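Local structure of formate dehydrogenase (6TTB) at residues L84-D88 with K107-L111; R102-E106 with E131-G135; L289-Q295 with T315-N319. The protein probably catalyses the NAD-dependent oxidation of formate to carbon dioxide, binding NAD in a Rossmann-type domain. All blocks are in the same frame, centred on the assembly; numbering follows the deposited sequence.

Contact 1: residues L84-D88 with K107-L111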
loop_
_atom_site.group_PDB
_atom_site.type_symbol
_atom_site.label_atom_id
_atom_site.label_comp_id
_atom_site.label_asym_id
_atom_site.label_seq_id
_atom_site.Cartn_x
_atom_site.Cartn_y
_atom_site.Cartn_z
ATOM N N LEU A 84 41.770 3.439 5.124
ATOM C CA LEU A 84 41.910 4.481 4.154
ATOM C C LEU A 84 43.324 4.469 3.530
ATOM O O LEU A 84 43.487 4.815 2.339
ATOM C CB LEU A 84 41.661 5.739 4.964
ATOM C CG LEU A 84 40.392 6.508 4.629
ATOM C CD1 LEU A 84 39.387 5.658 3.852
ATOM C CD2 LEU A 84 39.798 7.116 5.858
ATOM N N PRO A 85 44.423 4.250 4.341
ATOM C CA PRO A 85 45.794 4.276 3.810
ATOM C C PRO A 85 46.066 3.271 2.718
ATOM O O PRO A 85 47.077 3.398 2.015
ATOM C CB PRO A 85 46.678 3.947 5.015
ATOM C CG PRO A 85 45.881 4.509 6.166
ATOM C CD PRO A 85 44.423 4.221 5.822
ATOM N N ASP A 86 45.190 2.251 2.590
ATOM C CA ASP A 86 45.571 1.107 1.777
ATOM C C ASP A 86 44.385 0.480 1.053
ATOM O O ASP A 86 44.562 -0.235 0.083
ATOM C CB ASP A 86 46.479 0.128 2.518
ATOM C CG ASP A 86 46.109 -0.069 3.981
ATOM O OD1 ASP A 86 45.080 0.523 4.404
ATOM O OD2 ASP A 86 46.815 -0.868 4.677
ATOM N N MET A 87 43.183 0.845 1.414
ATOM C CA MET A 87 42.100 0.268 0.647
ATOM C C MET A 87 42.270 0.592 -0.844
ATOM O O MET A 87 42.595 1.712 -1.213
ATOM C CB MET A 87 40.753 0.737 1.167
ATOM C CG MET A 87 40.461 2.145 0.885
ATOM S SD MET A 87 38.857 2.645 1.635
ATOM C CE MET A 87 38.585 4.085 0.613
ATOM N N ASP A 88 42.074 -0.425 -1.694
ATOM C CA ASP A 88 42.152 -0.291 -3.151
ATOM C C ASP A 88 40.755 -0.007 -3.715
ATOM O O ASP A 88 40.600 0.652 -4.745
ATOM C CB ASP A 88 42.629 -1.591 -3.778
ATOM C CG ASP A 88 44.126 -1.765 -3.735
ATOM O OD1 ASP A 88 44.651 -2.303 -2.704
ATOM O OD2 ASP A 88 44.749 -1.410 -4.724
ATOM N N LYS A 107 42.858 11.005 2.131
ATOM C CA LYS A 107 43.517 10.004 2.970
ATOM C C LYS A 107 43.697 8.645 2.264
ATOM O O LYS A 107 44.364 7.769 2.809
ATOM C CB LYS A 107 42.694 9.757 4.239
ATOM C CG LYS A 107 43.327 10.216 5.549
ATOM C CD LYS A 107 42.803 11.561 6.070
ATOM C CE LYS A 107 42.628 11.640 7.583
ATOM N NZ LYS A 107 41.325 11.073 8.040
ATOM N N ALA A 108 43.073 8.441 1.091
ATOM C CA ALA A 108 43.099 7.111 0.481
ATOM C C ALA A 108 43.890 7.122 -0.837
ATOM O O ALA A 108 43.353 6.937 -1.929
ATOM C CB ALA A 108 41.711 6.581 0.295
ATOM N N PRO A 109 45.228 7.152 -0.752
ATOM C CA PRO A 109 46.068 7.144 -1.925
ATOM C C PRO A 109 46.058 5.834 -2.680
ATOM O O PRO A 109 46.779 5.664 -3.668
ATOM C CB PRO A 109 47.473 7.346 -1.287
ATOM C CG PRO A 109 47.382 6.725 0.088
ATOM C CD PRO A 109 45.999 7.148 0.501
ATOM N N ASN A 110 45.301 4.857 -2.208
ATOM C CA ASN A 110 45.361 3.605 -2.961
ATOM C C ASN A 110 44.067 3.350 -3.734
ATOM O O ASN A 110 43.963 2.397 -4.501
ATOM C CB ASN A 110 45.847 2.451 -2.096
ATOM C CG ASN A 110 47.306 2.618 -1.775
ATOM O OD1 ASN A 110 48.162 2.042 -2.451
ATOM N ND2 ASN A 110 47.598 3.530 -0.856
ATOM N N LEU A 111 43.109 4.224 -3.531
ATOM C CA LEU A 111 41.735 3.869 -3.787
ATOM C C LEU A 111 41.413 4.188 -5.256
ATOM O O LEU A 111 41.811 5.198 -5.795
ATOM C CB LEU A 111 40.895 4.697 -2.832
ATOM C CG LEU A 111 39.440 4.827 -3.214
ATOM C CD1 LEU A 111 38.725 3.514 -2.980
ATOM C CD2 LEU A 111 38.805 5.933 -2.425
#
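Met87 lays its terminal methyl against the fork of Leu111: CE sits 3.6 Å from CD2 of Leu111 and equally near CD1, the two side chains lying side by side and pointing the same way. Its CG stands between the backbone N and the carbonyl carbon (chi1 71°), and the chain then runs out extended, which also brings CE to 4.0 Å from CB of Ala108. Met100 covers both Met87 and Leu111 from a neighbouring loop. Beside this packing, at the end of 84-88, CA of Asp88 faces the carbonyl O of Asn110 at 3.5 Å in a nearly straight CA-H...O contact (165°). The carboxylate of Asp88 has two partners beyond the contact, OD2 in a salt bridge with Lys112 and OD1 accepting from the backbone N of Lys34.

At the other end, Leu84 crosses the root of Lys107, CG to CB 4.0 Å, while the bent lysine chain leads off from there. A type I beta turn from Ala108 to Leu111, closed by Leu111 N to Ala108 O, shapes the second segment. The loops before two adjacent strands, 89-92 and 113-116, thus pack on each other where the chain enters the parallel sheet of an alpha/beta fold.

Contact 2: residues R102-E106 with E131-G135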
loop_
_atom_site.group_PDB
_atom_site.type_symbol
_atom_site.label_atom_id
_atom_site.label_comp_id
_atom_site.label_asym_id
_atom_site.label_seq_id
_atom_site.Cartn_x
_atom_site.Cartn_y
_atom_site.Cartn_z
ATOM N N ARG A 102 35.481 14.224 0.577
ATOM C CA ARG A 102 36.794 14.654 0.163
ATOM C C ARG A 102 37.776 14.309 1.257
ATOM O O ARG A 102 38.829 13.800 0.982
ATOM C CB ARG A 102 36.799 16.167 0.001
ATOM C CG ARG A 102 38.047 16.721 -0.658
ATOM C CD ARG A 102 37.656 18.159 -0.832
ATOM N NE ARG A 102 36.925 18.362 -2.077
ATOM C CZ ARG A 102 37.500 18.324 -3.277
ATOM N NH1 ARG A 102 36.812 18.617 -4.378
ATOM N NH2 ARG A 102 38.791 18.062 -3.354
ATOM N N GLU A 103 37.425 14.637 2.503
ATOM C CA GLU A 103 38.320 14.440 3.641
ATOM C C GLU A 103 38.859 13.025 3.555
ATOM O O GLU A 103 40.055 12.835 3.389
ATOM C CB GLU A 103 37.633 14.758 4.984
ATOM N N ARG A 104 37.945 12.040 3.467
ATOM C CA ARG A 104 38.342 10.635 3.474
ATOM C C ARG A 104 39.106 10.233 2.193
ATOM O O ARG A 104 39.943 9.355 2.230
ATOM C CB ARG A 104 37.124 9.750 3.684
ATOM C CG ARG A 104 37.092 9.013 5.004
ATOM C CD ARG A 104 35.619 8.766 5.171
ATOM N NE ARG A 104 35.292 7.920 6.288
ATOM C CZ ARG A 104 34.492 8.296 7.279
ATOM N NH1 ARG A 104 33.981 9.506 7.252
ATOM N NH2 ARG A 104 34.266 7.488 8.314
ATOM N N ILE A 105 38.787 10.847 1.056
ATOM C CA ILE A 105 39.341 10.422 -0.218
ATOM C C ILE A 105 40.820 10.761 -0.250
ATOM O O ILE A 105 41.632 9.942 -0.693
ATOM C CB ILE A 105 38.609 11.102 -1.385
ATOM C CG1 ILE A 105 37.384 10.284 -1.844
ATOM C CG2 ILE A 105 39.588 11.386 -2.542
ATOM C CD1 ILE A 105 36.422 11.088 -2.691
ATOM N N GLU A 106 41.135 11.964 0.257
ATOM C CA GLU A 106 42.476 12.506 0.270
ATOM C C GLU A 106 43.402 11.629 1.081
ATOM O O GLU A 106 44.552 11.503 0.718
ATOM C CB GLU A 106 42.456 13.944 0.738
ATOM C CG GLU A 106 42.259 14.853 -0.443
ATOM C CD GLU A 106 41.699 16.200 -0.079
ATOM O OE1 GLU A 106 41.623 16.469 1.188
ATOM O OE2 GLU A 106 41.350 17.022 -1.069
ATOM N N GLU A 131 38.640 14.137 -9.148
ATOM C CA GLU A 131 39.890 14.870 -9.160
ATOM C C GLU A 131 41.060 13.952 -8.785
ATOM O O GLU A 131 42.189 14.229 -9.148
ATOM C CB GLU A 131 39.832 16.029 -8.174
ATOM C CG GLU A 131 38.733 17.046 -8.445
ATOM C CD GLU A 131 38.610 18.079 -7.306
ATOM O OE1 GLU A 131 37.991 19.199 -7.550
ATOM O OE2 GLU A 131 39.192 17.805 -6.160
ATOM N N HIS A 132 40.778 12.877 -8.029
ATOM C CA HIS A 132 41.775 11.899 -7.591
ATOM C C HIS A 132 41.755 10.694 -8.524
ATOM O O HIS A 132 42.419 9.695 -8.278
ATOM C CB HIS A 132 41.457 11.462 -6.145
ATOM C CG HIS A 132 41.799 12.514 -5.156
ATOM N ND1 HIS A 132 41.066 13.674 -5.040
ATOM C CD2 HIS A 132 42.884 12.672 -4.362
ATOM C CE1 HIS A 132 41.637 14.465 -4.161
ATOM N NE2 HIS A 132 42.743 13.861 -3.705
ATOM N N ASN A 133 40.865 10.736 -9.505
ATOM C CA ASN A 133 40.829 9.708 -10.517
ATOM C C ASN A 133 40.461 8.329 -9.915
ATOM O O ASN A 133 40.943 7.298 -10.359
ATOM C CB ASN A 133 42.031 9.835 -11.457
ATOM C CG ASN A 133 41.777 9.125 -12.751
ATOM O OD1 ASN A 133 42.672 8.581 -13.317
ATOM N ND2 ASN A 133 40.530 8.977 -13.131
ATOM N N ILE A 134 39.550 8.348 -8.950
ATOM C CA ILE A 134 38.798 7.193 -8.475
ATOM C C ILE A 134 37.558 7.007 -9.362
ATOM O O ILE A 134 36.866 7.961 -9.645
ATOM C CB ILE A 134 38.358 7.505 -7.038
ATOM C CG1 ILE A 134 39.500 7.490 -6.046
ATOM C CG2 ILE A 134 37.179 6.659 -6.562
ATOM C CD1 ILE A 134 39.227 8.448 -4.932
ATOM N N GLY A 135 37.249 5.750 -9.726
ATOM C CA GLY A 135 36.056 5.426 -10.486
ATOM C C GLY A 135 34.902 5.133 -9.547
ATOM O O GLY A 135 35.117 4.614 -8.457
#
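Arg102, at the start of helix 102-106, reaches over to Glu131 and holds its carboxylate end-on, with both terminal nitrogens directed at one oxygen. NH2 lies 2.8 Å from OE2 of Glu131, on the syn side but out of the carboxylate plane; NH1 comes to the same OE2 at 3.1 Å from the same face, further out of that plane. OE2 stays close to the guanidinium plane, yet the two flat groups are turned 55° apart, and the bond from NH1 to the other oxygen, OE1, is weak. The arginine chain leaves with CG opposite the backbone N (chi1 -170°) and bends at chi3, which swings the guanidinium across to the glutamate.

Ile105 supplies the apolar part. Its CG2 sits over one face of the His132 ring, 3.7 Å from the centroid, as a CH-pi contact offset toward the rim, and also meets CD1 of Ile134 at 3.8 Å. Ala128 and Ala129 of helix 126-131 line the same isoleucine.

Glu106 brings its CG to 3.4 Å from NE2 of His132, while its OE2 makes a longer salt bridge, 3.6 Å, to NH2 of Arg102. That nitrogen therefore lies between two carboxylates, and its positive charge probably eases their mutual repulsion. His132 is steadied from the preceding helix, 126-131, ND1 bonding to the carbonyl of Ala128. Just beyond it, Asn133 ends that helix in a Schellman motif, from which the chain enters strand 135-138: a salt-bridge network over a small hydrophobic patch, joining two connecting helices on one face of a parallel alpha/beta sheet.

Contact 3: residues L289-Q295 with T315-N319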
loop_
_atom_site.group_PDB
_atom_site.type_symbol
_atom_site.label_atom_id
_atom_site.label_comp_id
_atom_site.label_asym_id
_atom_site.label_seq_id
_atom_site.Cartn_x
_atom_site.Cartn_y
_atom_site.Cartn_z
ATOM N N LEU A 289 2.369 18.442 5.867
ATOM C CA LEU A 289 1.509 17.455 6.502
ATOM C C LEU A 289 0.774 18.109 7.686
ATOM O O LEU A 289 -0.462 18.049 7.779
ATOM C CB LEU A 289 2.327 16.244 6.956
ATOM C CG LEU A 289 2.532 15.076 5.968
ATOM C CD1 LEU A 289 1.716 15.217 4.743
ATOM C CD2 LEU A 289 3.989 14.891 5.620
ATOM N N ALA A 290 1.523 18.715 8.608
ATOM C CA ALA A 290 0.893 19.213 9.838
ATOM C C ALA A 290 -0.243 20.205 9.524
ATOM O O ALA A 290 -1.256 20.248 10.206
ATOM C CB ALA A 290 1.909 19.805 10.786
ATOM N N SER A 291 -0.044 21.035 8.520
ATOM C CA SER A 291 -1.062 21.981 8.122
ATOM C C SER A 291 -2.152 21.300 7.273
ATOM O O SER A 291 -3.167 21.929 7.011
ATOM C CB SER A 291 -0.439 23.113 7.355
ATOM O OG SER A 291 -0.260 22.706 5.993
ATOM N N GLU A 292 -1.869 20.110 6.702
ATOM C CA GLU A 292 -2.884 19.271 6.036
ATOM C C GLU A 292 -3.138 19.780 4.618
ATOM O O GLU A 292 -4.102 19.376 3.966
ATOM C CB GLU A 292 -4.245 19.207 6.756
ATOM C CG GLU A 292 -4.145 19.424 8.240
ATOM C CD GLU A 292 -5.320 19.001 9.113
ATOM O OE1 GLU A 292 -6.070 18.040 8.724
ATOM O OE2 GLU A 292 -5.445 19.589 10.222
ATOM N N HIS A 293 -2.236 20.621 4.129
ATOM C CA HIS A 293 -2.136 20.774 2.706
ATOM C C HIS A 293 -1.902 19.397 2.020
ATOM O O HIS A 293 -2.542 19.079 1.018
ATOM C CB HIS A 293 -1.147 21.892 2.365
ATOM C CG HIS A 293 -1.063 22.101 0.891
ATOM N ND1 HIS A 293 -2.193 22.259 0.123
ATOM C CD2 HIS A 293 -0.012 22.000 0.028
ATOM C CE1 HIS A 293 -1.839 22.301 -1.152
ATOM N NE2 HIS A 293 -0.494 22.122 -1.238
ATOM N N LEU A 294 -1.007 18.575 2.568
ATOM C CA LEU A 294 -0.773 17.246 2.004
ATOM C C LEU A 294 -1.494 16.172 2.819
ATOM O O LEU A 294 -1.212 16.000 3.973
ATOM C CB LEU A 294 0.712 16.977 2.088
ATOM C CG LEU A 294 1.528 17.334 0.873
ATOM C CD1 LEU A 294 2.420 16.156 0.556
ATOM C CD2 LEU A 294 0.619 17.644 -0.302
ATOM N N GLN A 295 -2.308 15.364 2.171
ATOM C CA GLN A 295 -3.052 14.349 2.900
ATOM C C GLN A 295 -2.114 13.288 3.463
ATOM O O GLN A 295 -2.363 12.786 4.552
ATOM C CB GLN A 295 -4.238 13.769 2.082
ATOM C CG GLN A 295 -5.396 13.251 2.943
ATOM C CD GLN A 295 -5.492 13.954 4.301
ATOM O OE1 GLN A 295 -5.347 15.200 4.417
ATOM N NE2 GLN A 295 -5.745 13.167 5.352
ATOM N N THR A 315 8.066 10.332 12.651
ATOM C CA THR A 315 7.087 10.604 13.698
ATOM C C THR A 315 5.985 11.469 13.094
ATOM O O THR A 315 5.149 11.977 13.822
ATOM C CB THR A 315 7.751 11.510 14.772
ATOM O OG1 THR A 315 8.713 10.712 15.421
ATOM C CG2 THR A 315 6.826 12.154 15.794
ATOM N N MET A 316 6.132 11.873 11.839
ATOM C CA MET A 316 5.297 12.990 11.417
ATOM C C MET A 316 3.935 12.427 11.035
ATOM O O MET A 316 3.838 11.252 10.664
ATOM C CB MET A 316 5.931 13.834 10.283
ATOM C CG MET A 316 5.810 13.190 8.889
ATOM S SD MET A 316 7.080 13.595 7.711
ATOM C CE MET A 316 6.786 12.388 6.417
ATOM N N PRO A 317 2.838 13.201 11.240
ATOM C CA PRO A 317 1.496 12.887 10.716
ATOM C C PRO A 317 1.388 12.059 9.450
ATOM O O PRO A 317 1.964 12.417 8.432
ATOM C CB PRO A 317 1.137 14.283 10.169
ATOM C CG PRO A 317 1.775 15.260 11.175
ATOM C CD PRO A 317 2.842 14.478 11.943
ATOM N N ARG A 318 0.526 11.056 9.470
ATOM C CA ARG A 318 0.033 10.472 8.213
ATOM C C ARG A 318 1.197 10.128 7.292
ATOM O O ARG A 318 1.147 10.404 6.113
ATOM C CB ARG A 318 -0.994 11.401 7.553
ATOM C CG ARG A 318 -2.428 11.124 8.015
ATOM C CD ARG A 318 -3.430 12.250 8.108
ATOM N NE ARG A 318 -2.964 13.397 7.316
ATOM C CZ ARG A 318 -2.478 14.542 7.827
ATOM N NH1 ARG A 318 -2.398 14.707 9.161
ATOM N NH2 ARG A 318 -2.068 15.500 7.003
ATOM N N ASN A 319 2.261 9.563 7.853
ATOM C CA ASN A 319 3.386 9.078 7.051
ATOM C C ASN A 319 3.272 7.580 6.839
ATOM O O ASN A 319 2.690 6.893 7.694
ATOM C CB ASN A 319 4.763 9.475 7.639
ATOM C CG ASN A 319 5.294 8.504 8.652
ATOM O OD1 ASN A 319 5.840 7.491 8.282
ATOM N ND2 ASN A 319 5.174 8.826 9.928
#
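Hydrogen bonding centres on Arg318, whose guanidinium is held by three backbone carbonyls of 289-295. NH2 takes two of them, O of Leu289 at 3.1 Å and O of Leu294 at 3.2 Å, both close to the guanidinium plane; the first bond is the straighter (163° against 144°). NE gives a third, to O of Gln295 at 2.9 Å, with that oxygen tilted somewhat from the plane. Bends at chi2 and chi3 curl the arginine back so that NE and NH2 face the three carbonyls together. Three bonds from two nitrogens should fix the rotation of the group. Its positive charge probably suits O of Leu289 in particular, which belongs to the last turn of helix 282-291 at the negative end of the helix dipole.

The other two carbonyls belong to the start of the strand that follows. Between helix and strand, Glu292 has positive phi in a Schellman motif, and the chain then turns into strand 294-299. This is the helix-to-strand step of a Rossmann-type domain, and the arginine stands at the entrance of the next parallel strand, 319-321, at the edge of the sheet within this chain.

Apolar packing lies beside the polar group. Leu289 reaches Met316 with CD2 to CE at 3.8 Å, the side chains crossing at a slant, and its CB meets CB of Pro317 at 3.9 Å. Leu285, Val286 and Tyr297 add to the surroundings of Met316.

A bond within 315-319 shapes the loop that presents the arginine: ND2 of Asn319 donates to O of Met316 at 2.9 Å, almost perfectly straight at 179°. Asn319 also packs on His166 of the second subunit.

How the contacts relate
From the N terminus, contact 1 opens at 84-88, in the loop before strand 89-92. Contact 2 opens at 102-106 before contact 1 closes at 107-111, and itself closes at 131-135, so the two cross along the chain. Each spans one strand-helix unit: 89-92 with helix 102-106, then 113-116 with helix 126-131. Their centres lie 9 Å apart and they touch, Leu111 packing on Ile134 and Leu84 on Arg104, so together they tie successive units of the five-stranded sheet. Contact 3 follows separately, its centre about 45 Å from that of contact 1, closing the excursion from the end of helix 282-291 through strand 294-299 to the loop entering strand 319-321 in the NAD-binding domain.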